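Local coordinates for protein 2,5-dihydroxypyridine 5,6-dioxygenase (Pseudomonas putida KT2440, PDB 7CUP) that catalyses the iron-dependent, dioxygen-driven opening of the 2,5-dihydroxypyridine ring between carbons 5 and 6, yielding N-formylmaleamate in nicotinate degradation, at residues 113-124 and 180-191. Numbering follows the deposited sequence.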
loop_
_atom_site.group_PDB
_atom_site.type_symbol
_atom_site.label_atom_id
_atom_site.label_comp_id
_atom_site.label_asym_id
_atom_site.label_seq_id
_atom_site.Cartn_x
_atom_site.Cartn_y
_atom_site.Cartn_z
ATOM N N LEU A 113 -2.947 4.815 34.779
ATOM C CA LEU A 113 -1.698 4.806 35.599
ATOM C C LEU A 113 -1.985 4.376 37.062
ATOM O O LEU A 113 -1.195 3.599 37.662
ATOM C CB LEU A 113 -1.099 6.217 35.531
ATOM C CG LEU A 113 -0.641 6.679 34.141
ATOM C CD1 LEU A 113 -0.116 8.104 34.194
ATOM C CD2 LEU A 113 0.427 5.750 33.587
ATOM N N LYS A 114 -3.097 4.858 37.606
ATOM C CA LYS A 114 -3.616 4.513 38.956
ATOM C C LYS A 114 -3.833 2.994 39.052
ATOM O O LYS A 114 -3.661 2.460 40.138
ATOM C CB LYS A 114 -4.899 5.312 39.206
ATOM C CG LYS A 114 -5.319 5.449 40.657
ATOM C CD LYS A 114 -6.736 5.953 40.823
ATOM C CE LYS A 114 -7.199 5.921 42.268
ATOM N NZ LYS A 114 -8.536 5.290 42.387
ATOM N N THR A 115 -4.183 2.280 37.977
ATOM C CA THR A 115 -4.338 0.804 38.081
ATOM C C THR A 115 -2.972 0.137 38.269
ATOM O O THR A 115 -2.995 -1.042 38.553
ATOM C CB THR A 115 -4.987 0.120 36.866
ATOM O OG1 THR A 115 -4.076 0.210 35.762
ATOM C CG2 THR A 115 -6.349 0.670 36.496
ATOM N N GLY A 116 -1.834 0.808 38.045
ATOM C CA GLY A 116 -0.507 0.159 38.029
ATOM C C GLY A 116 0.102 0.037 36.627
ATOM O O GLY A 116 1.346 -0.096 36.508
ATOM N N THR A 117 -0.722 0.099 35.582
ATOM C CA THR A 117 -0.246 0.135 34.181
ATOM C C THR A 117 0.756 1.278 33.995
ATOM O O THR A 117 0.533 2.346 34.540
ATOM C CB THR A 117 -1.413 0.239 33.198
ATOM O OG1 THR A 117 -2.223 -0.924 33.384
ATOM C CG2 THR A 117 -0.938 0.364 31.766
ATOM N N ARG A 118 1.845 1.011 33.278
ATOM C CA ARG A 118 2.899 1.985 32.885
ATOM C C ARG A 118 2.670 2.446 31.431
ATOM O O ARG A 118 2.191 1.659 30.606
ATOM C CB ARG A 118 4.297 1.369 32.966
ATOM C CG ARG A 118 4.463 0.365 34.083
ATOM C CD ARG A 118 5.885 -0.043 34.337
ATOM N NE ARG A 118 6.505 -1.012 33.433
ATOM C CZ ARG A 118 6.230 -2.316 33.367
ATOM N NH1 ARG A 118 5.220 -2.840 34.053
ATOM N NH2 ARG A 118 6.948 -3.088 32.572
ATOM N N ILE A 119 3.032 3.687 31.110
ATOM C CA ILE A 119 2.800 4.231 29.744
ATOM C C ILE A 119 4.091 4.864 29.248
ATOM O O ILE A 119 4.594 5.805 29.930
ATOM C CB ILE A 119 1.637 5.226 29.701
ATOM C CG1 ILE A 119 0.350 4.619 30.280
ATOM C CG2 ILE A 119 1.492 5.730 28.268
ATOM C CD1 ILE A 119 -0.863 5.571 30.301
ATOM N N LEU A 120 4.580 4.379 28.099
ATOM C CA LEU A 120 5.729 4.987 27.374
ATOM C C LEU A 120 5.208 5.678 26.111
ATOM O O LEU A 120 4.677 5.004 25.253
ATOM C CB LEU A 120 6.746 3.904 27.013
ATOM C CG LEU A 120 7.998 4.431 26.315
ATOM C CD1 LEU A 120 8.754 5.391 27.216
ATOM C CD2 LEU A 120 8.886 3.292 25.886
ATOM N N LEU A 121 5.348 6.997 26.023
ATOM C CA LEU A 121 5.014 7.765 24.801
ATOM C C LEU A 121 6.207 7.661 23.848
ATOM O O LEU A 121 7.362 7.755 24.321
ATOM C CB LEU A 121 4.688 9.212 25.168
ATOM C CG LEU A 121 4.416 10.108 23.967
ATOM C CD1 LEU A 121 3.152 9.690 23.241
ATOM C CD2 LEU A 121 4.358 11.570 24.378
ATOM N N ALA A 122 5.951 7.384 22.560
ATOM C CA ALA A 122 6.997 7.206 21.520
ATOM C C ALA A 122 6.411 7.670 20.180
ATOM O O ALA A 122 5.757 6.850 19.527
ATOM C CB ALA A 122 7.473 5.761 21.443
ATOM N N VAL A 123 6.592 8.950 19.832
ATOM C CA VAL A 123 5.914 9.535 18.644
ATOM C C VAL A 123 6.927 10.289 17.780
ATOM O O VAL A 123 6.602 10.524 16.587
ATOM C CB VAL A 123 4.728 10.422 19.046
ATOM C CG1 VAL A 123 3.561 9.573 19.496
ATOM C CG2 VAL A 123 5.094 11.475 20.087
ATOM N N GLU A 124 8.093 10.626 18.334
ATOM C CA GLU A 124 9.117 11.374 17.568
ATOM C C GLU A 124 9.661 10.439 16.502
ATOM O O GLU A 124 9.591 9.211 16.629
ATOM C CB GLU A 124 10.250 11.913 18.447
ATOM C CG GLU A 124 9.843 13.028 19.381
ATOM C CD GLU A 124 9.373 14.332 18.762
ATOM O OE1 GLU A 124 10.141 15.294 18.818
ATOM O OE2 GLU A 124 8.182 14.406 18.347
ATOM N N TYR A 180 11.891 6.377 29.965
ATOM C CA TYR A 180 11.422 4.967 30.025
ATOM C C TYR A 180 10.448 4.808 31.187
ATOM O O TYR A 180 10.449 5.673 32.099
ATOM C CB TYR A 180 12.612 4.002 29.937
ATOM C CG TYR A 180 13.661 4.031 31.023
ATOM C CD1 TYR A 180 14.813 4.795 30.907
ATOM C CD2 TYR A 180 13.552 3.214 32.150
ATOM C CE1 TYR A 180 15.790 4.789 31.893
ATOM C CE2 TYR A 180 14.535 3.186 33.135
ATOM C CZ TYR A 180 15.663 3.973 33.010
ATOM O OH TYR A 180 16.622 3.927 33.986
ATOM N N ALA A 181 9.569 3.800 31.087
ATOM C CA ALA A 181 8.455 3.531 32.016
ATOM C C ALA A 181 8.700 2.239 32.805
ATOM O O ALA A 181 8.008 1.235 32.514
ATOM C CB ALA A 181 7.170 3.458 31.251
ATOM N N ASP A 182 9.600 2.311 33.794
ATOM C CA ASP A 182 10.141 1.174 34.585
ATOM C C ASP A 182 9.287 0.943 35.838
ATOM O O ASP A 182 9.197 -0.176 36.287
ATOM C CB ASP A 182 11.631 1.349 34.922
ATOM C CG ASP A 182 11.979 2.642 35.634
ATOM O OD1 ASP A 182 11.272 3.647 35.422
ATOM O OD2 ASP A 182 12.980 2.633 36.368
ATOM N N GLU A 183 8.613 1.940 36.360
ATOM C CA GLU A 183 7.887 1.760 37.628
ATOM C C GLU A 183 6.395 1.676 37.378
ATOM O O GLU A 183 5.866 2.289 36.462
ATOM C CB GLU A 183 8.268 2.902 38.553
ATOM C CG GLU A 183 9.654 2.697 39.111
ATOM C CD GLU A 183 10.056 3.851 39.984
ATOM O OE1 GLU A 183 11.249 4.221 39.937
ATOM O OE2 GLU A 183 9.144 4.403 40.659
ATOM N N PRO A 184 5.663 0.971 38.257
ATOM C CA PRO A 184 4.229 0.805 38.067
ATOM C C PRO A 184 3.552 2.185 38.160
ATOM O O PRO A 184 4.007 3.027 38.920
ATOM C CB PRO A 184 3.796 -0.183 39.175
ATOM C CG PRO A 184 5.088 -0.623 39.878
ATOM C CD PRO A 184 6.168 0.369 39.508
ATOM N N GLY A 185 2.530 2.425 37.333
ATOM C CA GLY A 185 1.798 3.690 37.308
ATOM C C GLY A 185 2.644 4.818 36.731
ATOM O O GLY A 185 2.182 5.955 36.790
ATOM N N ARG A 186 3.811 4.544 36.149
ATOM C CA ARG A 186 4.694 5.638 35.655
ATOM C C ARG A 186 4.352 5.969 34.200
ATOM O O ARG A 186 4.173 5.038 33.388
ATOM C CB ARG A 186 6.182 5.307 35.720
ATOM C CG ARG A 186 7.066 6.472 35.296
ATOM C CD ARG A 186 8.583 6.214 35.277
ATOM N NE ARG A 186 9.265 7.411 34.820
ATOM C CZ ARG A 186 9.342 8.540 35.525
ATOM N NH1 ARG A 186 8.834 8.598 36.744
ATOM N NH2 ARG A 186 9.944 9.602 35.013
ATOM N N TRP A 187 4.302 7.265 33.898
ATOM C CA TRP A 187 4.241 7.799 32.518
ATOM C C TRP A 187 5.619 8.392 32.222
ATOM O O TRP A 187 6.203 9.077 33.109
ATOM C CB TRP A 187 3.102 8.822 32.331
ATOM C CG TRP A 187 3.001 9.323 30.925
ATOM C CD1 TRP A 187 2.174 8.880 29.935
ATOM C CD2 TRP A 187 3.762 10.399 30.344
ATOM N NE1 TRP A 187 2.378 9.597 28.781
ATOM C CE2 TRP A 187 3.343 10.534 29.003
ATOM C CE3 TRP A 187 4.711 11.295 30.845
ATOM C CZ2 TRP A 187 3.861 11.509 28.154
ATOM C CZ3 TRP A 187 5.247 12.236 29.993
ATOM C CH2 TRP A 187 4.824 12.344 28.665
ATOM N N ASP A 188 6.160 8.100 31.051
ATOM C CA ASP A 188 7.391 8.775 30.563
ATOM C C ASP A 188 7.376 8.797 29.036
ATOM O O ASP A 188 6.436 8.241 28.426
ATOM C CB ASP A 188 8.646 8.135 31.150
ATOM C CG ASP A 188 9.811 9.095 31.357
ATOM O OD1 ASP A 188 10.005 9.998 30.497
ATOM O OD2 ASP A 188 10.564 8.909 32.370
ATOM N N HIS A 189 8.332 9.518 28.457
ATOM C CA HIS A 189 8.343 9.870 27.019
ATOM C C HIS A 189 9.733 9.580 26.500
ATOM O O HIS A 189 10.672 10.192 27.010
ATOM C CB HIS A 189 8.012 11.353 26.878
ATOM C CG HIS A 189 7.858 11.825 25.472
ATOM N ND1 HIS A 189 7.631 13.155 25.181
ATOM C CD2 HIS A 189 7.945 11.183 24.288
ATOM C CE1 HIS A 189 7.524 13.284 23.872
ATOM N NE2 HIS A 189 7.719 12.107 23.312
ATOM N N TRP A 190 9.859 8.622 25.594
ATOM C CA TRP A 190 11.088 8.460 24.805
ATOM C C TRP A 190 10.984 9.339 23.560
ATOM O O TRP A 190 10.125 9.056 22.725
ATOM C CB TRP A 190 11.216 6.990 24.478
ATOM C CG TRP A 190 12.307 6.685 23.509
ATOM C CD1 TRP A 190 13.406 7.426 23.169
ATOM C CD2 TRP A 190 12.360 5.497 22.741
ATOM N NE1 TRP A 190 14.149 6.743 22.243
ATOM C CE2 TRP A 190 13.524 5.566 21.959
ATOM C CE3 TRP A 190 11.498 4.408 22.625
ATOM C CZ2 TRP A 190 13.886 4.537 21.094
ATOM C CZ3 TRP A 190 11.858 3.393 21.770
ATOM C CH2 TRP A 190 13.041 3.455 21.036
ATOM N N PRO A 191 11.763 10.445 23.397
ATOM C CA PRO A 191 12.859 10.863 24.275
ATOM C C PRO A 191 12.548 12.023 25.232
ATOM O O PRO A 191 11.586 12.751 24.997
ATOM C CB PRO A 191 13.830 11.433 23.246
ATOM C CG PRO A 191 12.915 12.185 22.295
ATOM C CD PRO A 191 11.611 11.417 22.307
HETATM O O HOH W 1 8.398 10.509 21.121
#
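Ile119 and Leu121 pair with Trp187 and His189 as neighbouring parallel strands. Ile119 N gives its hydrogen to Arg186 O, Ile119 O accepts from Asp188 N, Leu121 N binds Asp188 O at 2.9 Å and nearly straight (173°), and Leu121 O takes Trp190 N. Strand 187-189 thereby forms one edge of the five-stranded parallel sheet, while strand 96-99 hydrogen-bonds to the other side of 118-121. Ahead of the strands, Gly185 in a type II turn packs its CA 3.0 Å from Leu113 O, and its N donates to Gly116 O from above the carbonyl plane.

Among side-chain polar contacts, Arg118 NE reaches Ala181 O at 2.9 Å, with the oxygen in the guanidinium plane but the bond bent (132°). The chain turns at chi3, and its two terminal nitrogens go on to Ser19 O and Gln25 OE1. In a salt bridge within 180-191, one carboxylate oxygen, Asp188 OD2, receives both NE and NH2 of Arg186, side-on and from the same face; Tyr178 N also donates to it.

On the sheet face carrying Ile119, Leu121, Trp187 and His189, Leu121 has CG anti to its own N (chi1 176°), and methyl CD2 sits over the centre of the His189 imidazole, 3.5 Å from the centroid, in a CH-pi contact; the same methyl meets the Trp187 indole at its edge, 3.8 Å from CZ2. Ile119 CG2 approaches Trp187 CD1 to 3.6 Å. On the opposite face, Leu120 CD1 touches Trp190 CB at 4.0 Å.

A water at the imidazole edge, in its plane, joins His189 NE2 to Val123 N and Trp190 O. With Leu121 CD2 over one face, Pro191 O over the other and this water at the edge, the three should together hold the tilt and rotation of His189, whose side chain lies about 9 Å from that of the iron ligand Asp320.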